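Local structure of rhino (Drosophila melanogaster, 5XYV) at residues 27-32 / 53-58. The protein pairs with a second copy of itself through its chromoshadow domain and binds Deadlock, a partnership linked to the specification of germline piRNA clusters. Sequence-based numbering, arbitrary orientation.
Sequences LFMFVT and LQIIKY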
ATOM      1  N   LEU B  27     -10.494   2.218   4.036  1.00 27.86           N
ATOM      2  CA  LEU B  27      -9.995   1.984   2.694  1.00 31.17           C
ATOM      3  C   LEU B  27     -10.898   0.978   2.013  1.00 28.78           C
ATOM      4  O   LEU B  27     -11.112  -0.128   2.521  1.00 25.23           O
ATOM      5  CB  LEU B  27      -8.542   1.474   2.710  1.00 25.07           C
ATOM      6  CG  LEU B  27      -7.815   1.282   1.372  1.00 30.44           C
ATOM      7  CD1 LEU B  27      -7.823   2.555   0.539  1.00 27.40           C
ATOM      8  CD2 LEU B  27      -6.368   0.743   1.558  1.00 29.79           C
ATOM      9  N   PHE B  28     -11.423   1.365   0.858  1.00 29.47           N
ATOM     10  CA  PHE B  28     -12.252   0.463   0.075  1.00 25.90           C
ATOM     11  C   PHE B  28     -11.523   0.076  -1.190  1.00 26.28           C
ATOM     12  O   PHE B  28     -10.792   0.893  -1.765  1.00 25.57           O
ATOM     13  CB  PHE B  28     -13.590   1.110  -0.251  1.00 20.91           C
ATOM     14  CG  PHE B  28     -14.498   1.185   0.912  1.00 24.03           C
ATOM     15  CD1 PHE B  28     -15.367   0.144   1.182  1.00 23.23           C
ATOM     16  CD2 PHE B  28     -14.494   2.296   1.745  1.00 26.39           C
ATOM     17  CE1 PHE B  28     -16.213   0.202   2.268  1.00 24.80           C
ATOM     18  CE2 PHE B  28     -15.338   2.358   2.838  1.00 24.49           C
ATOM     19  CZ  PHE B  28     -16.191   1.310   3.098  1.00 23.27           C
ATOM     20  N   MET B  29     -11.711  -1.178  -1.590  1.00 21.64           N
ATOM     21  CA  MET B  29     -11.148  -1.700  -2.809  1.00 22.21           C
ATOM     22  C   MET B  29     -12.270  -1.983  -3.779  1.00 22.00           C
ATOM     23  O   MET B  29     -13.333  -2.460  -3.378  1.00 21.99           O
ATOM     24  CB  MET B  29     -10.343  -2.972  -2.527  1.00 28.66           C
ATOM     25  CG  MET B  29      -9.670  -2.992  -1.171  1.00 26.55           C
ATOM     26  SD  MET B  29      -8.150  -2.026  -1.179  1.00 34.26           S
ATOM     27  CE  MET B  29      -7.188  -2.973  -2.370  1.00 26.80           C
ATOM     28  N   PHE B  30     -12.026  -1.685  -5.048  1.00 21.73           N
ATOM     29  CA  PHE B  30     -12.983  -1.937  -6.108  1.00 21.66           C
ATOM     30  C   PHE B  30     -12.507  -3.136  -6.891  1.00 25.21           C
ATOM     31  O   PHE B  30     -11.418  -3.130  -7.479  1.00 26.46           O
ATOM     32  CB  PHE B  30     -13.160  -0.676  -6.950  1.00 27.16           C
ATOM     33  CG  PHE B  30     -13.597   0.495  -6.116  1.00 32.92           C
ATOM     34  CD1 PHE B  30     -12.685   1.442  -5.672  1.00 33.06           C
ATOM     35  CD2 PHE B  30     -14.909   0.587  -5.681  1.00 28.16           C
ATOM     36  CE1 PHE B  30     -13.096   2.482  -4.858  1.00 32.41           C
ATOM     37  CE2 PHE B  30     -15.311   1.628  -4.878  1.00 26.49           C
ATOM     38  CZ  PHE B  30     -14.406   2.572  -4.469  1.00 28.51           C
ATOM     39  N   VAL B  31     -13.312  -4.192  -6.855  1.00 21.68           N
ATOM     40  CA  VAL B  31     -12.838  -5.504  -7.265  1.00 25.63           C
ATOM     41  C   VAL B  31     -13.800  -6.207  -8.193  1.00 25.78           C
ATOM     42  O   VAL B  31     -14.986  -5.885  -8.261  1.00 23.82           O
ATOM     43  CB  VAL B  31     -12.584  -6.465  -6.042  1.00 29.15           C
ATOM     44  CG1 VAL B  31     -11.534  -5.898  -5.093  1.00 21.43           C
ATOM     45  CG2 VAL B  31     -13.919  -6.822  -5.323  1.00 22.28           C
ATOM     46  N   THR B  32     -13.257  -7.186  -8.901  1.00 25.02           N
ATOM     47  CA  THR B  32     -14.067  -8.080  -9.715  1.00 29.13           C
ATOM     48  C   THR B  32     -13.899  -9.512  -9.202  1.00 29.50           C
ATOM     49  O   THR B  32     -12.894  -9.846  -8.560  1.00 31.67           O
ATOM     50  CB  THR B  32     -13.701  -7.966 -11.196  1.00 25.62           C
ATOM     51  OG1 THR B  32     -12.334  -8.342 -11.371  1.00 34.10           O
ATOM     52  CG2 THR B  32     -13.874  -6.534 -11.653  1.00 30.68           C
ATOM     53  N   LEU B  53      -1.743 -11.667  -0.392  1.00 26.85           N
ATOM     54  CA  LEU B  53      -0.694 -11.444  -1.386  1.00 25.86           C
ATOM     55  C   LEU B  53      -1.198 -10.727  -2.626  1.00 28.11           C
ATOM     56  O   LEU B  53      -0.438 -10.016  -3.286  1.00 25.74           O
ATOM     57  CB  LEU B  53      -0.025 -12.758  -1.795  1.00 27.40           C
ATOM     58  CG  LEU B  53       0.849 -13.466  -0.761  1.00 28.67           C
ATOM     59  CD1 LEU B  53       1.305 -14.796  -1.319  1.00 33.14           C
ATOM     60  CD2 LEU B  53       2.052 -12.593  -0.431  1.00 32.26           C
ATOM     61  N   GLN B  54      -2.471 -10.910  -2.959  1.00 26.36           N
ATOM     62  CA  GLN B  54      -3.023 -10.183  -4.094  1.00 32.31           C
ATOM     63  C   GLN B  54      -3.160  -8.698  -3.766  1.00 31.40           C
ATOM     64  O   GLN B  54      -2.927  -7.846  -4.616  1.00 30.51           O
ATOM     65  CB  GLN B  54      -4.366 -10.778  -4.516  1.00 36.19           C
ATOM     66  CG  GLN B  54      -4.214 -11.984  -5.409  1.00 39.17           C
ATOM     67  CD  GLN B  54      -5.532 -12.586  -5.816  1.00 43.92           C
ATOM     68  OE1 GLN B  54      -6.255 -12.023  -6.638  1.00 43.31           O
ATOM     69  NE2 GLN B  54      -5.836 -13.759  -5.280  1.00 43.71           N
ATOM     70  N   ILE B  55      -3.529  -8.399  -2.528  1.00 24.71           N
ATOM     71  CA  ILE B  55      -3.657  -7.024  -2.070  1.00 26.88           C
ATOM     72  C   ILE B  55      -2.288  -6.340  -1.997  1.00 27.80           C
ATOM     73  O   ILE B  55      -2.148  -5.191  -2.404  1.00 24.17           O
ATOM     74  CB  ILE B  55      -4.347  -6.959  -0.678  1.00 27.93           C
ATOM     75  CG1 ILE B  55      -5.770  -7.510  -0.784  1.00 26.30           C
ATOM     76  CG2 ILE B  55      -4.363  -5.528  -0.129  1.00 24.49           C
ATOM     77  CD1 ILE B  55      -6.468  -7.702   0.534  1.00 25.39           C
ATOM     78  N   ILE B  56      -1.289  -7.055  -1.475  1.00 28.41           N
ATOM     79  CA  ILE B  56       0.073  -6.555  -1.409  1.00 26.52           C
ATOM     80  C   ILE B  56       0.628  -6.318  -2.816  1.00 31.85           C
ATOM     81  O   ILE B  56       1.305  -5.311  -3.064  1.00 27.04           O
ATOM     82  CB  ILE B  56       0.981  -7.528  -0.630  1.00 27.45           C
ATOM     83  CG1 ILE B  56       0.626  -7.503   0.853  1.00 22.06           C
ATOM     84  CG2 ILE B  56       2.447  -7.195  -0.814  1.00 22.66           C
ATOM     85  CD1 ILE B  56       1.299  -8.591   1.653  1.00 25.04           C
ATOM     86  N   LYS B  57       0.313  -7.212  -3.748  1.00 33.81           N
ATOM     87  CA  LYS B  57       0.806  -7.040  -5.110  1.00 33.22           C
ATOM     88  C   LYS B  57       0.157  -5.840  -5.782  1.00 29.93           C
ATOM     89  O   LYS B  57       0.790  -5.166  -6.583  1.00 27.20           O
ATOM     90  CB  LYS B  57       0.592  -8.308  -5.948  1.00 34.17           C
ATOM     91  CG  LYS B  57       1.803  -8.635  -6.828  1.00 44.07           C
ATOM     92  CD  LYS B  57       1.514  -9.685  -7.907  1.00 48.98           C
ATOM     93  CE  LYS B  57       0.830 -10.928  -7.336  1.00 53.16           C
ATOM     94  NZ  LYS B  57       1.672 -11.659  -6.335  1.00 46.78           N
ATOM     95  N   TYR B  58      -1.103  -5.577  -5.455  1.00 29.88           N
ATOM     96  CA  TYR B  58      -1.777  -4.387  -5.961  1.00 30.32           C
ATOM     97  C   TYR B  58      -1.098  -3.126  -5.458  1.00 24.88           C
ATOM     98  O   TYR B  58      -0.901  -2.191  -6.218  1.00 28.92           O
ATOM     99  CB  TYR B  58      -3.260  -4.364  -5.569  1.00 29.73           C
ATOM    100  CG  TYR B  58      -3.898  -3.013  -5.844  1.00 24.95           C
ATOM    101  CD1 TYR B  58      -4.293  -2.660  -7.122  1.00 27.69           C
ATOM    102  CD2 TYR B  58      -4.087  -2.087  -4.824  1.00 26.64           C
ATOM    103  CE1 TYR B  58      -4.853  -1.422  -7.385  1.00 32.49           C
ATOM    104  CE2 TYR B  58      -4.638  -0.852  -5.074  1.00 29.78           C
ATOM    105  CZ  TYR B  58      -5.029  -0.526  -6.357  1.00 34.57           C
ATOM    106  OH  TYR B  58      -5.595   0.703  -6.608  1.00 33.58           O
TER
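Segment 27-32 of strand 26-33 and segment 53-58 of helix 52-61 have their nearest CA atoms in Met29 and Ile55, 9.2 Å apart, and no hydrogen bond joins them, so the gap is bridged by side chains alone. Met29 does most of the bridging. Its CB leaves the strand toward the helix, and CG lies anti to the carbonyl carbon at a chi1 of -32°, well short of a fully staggered -60°. Two further bends, at chi2 and chi3, bring the terminal methyl up to the side chains of the helix. There Met29 CE meets the Tyr58 ring obliquely, 4.1 Å from its CD2. The same methyl of Met29 lies 4.4 Å from CG2 of Ile55. Tyr58 sends its ring back from the following turn of the helix, with CG anti to the backbone N (chi1 168°), and the tyrosine and methionine side chains pass each other in opposite directions. The contact is purely apolar and small, burying 106 Å² in all. Ile47 touches both Met29 and Ile55, while Ile17 of strand 14-23 packs against Met29 as well. The contact sets the helix against the side of the three-stranded antiparallel sheet from which Met29 projects, consistent with the chromoshadow fold. Ile55 and Ile56 pack on Ile56 of the second Rhino subunit; on the sheet's other side Phe28 packs on Leu23 and Phe30 meets the ring of Trp44, both of a Deadlock chain.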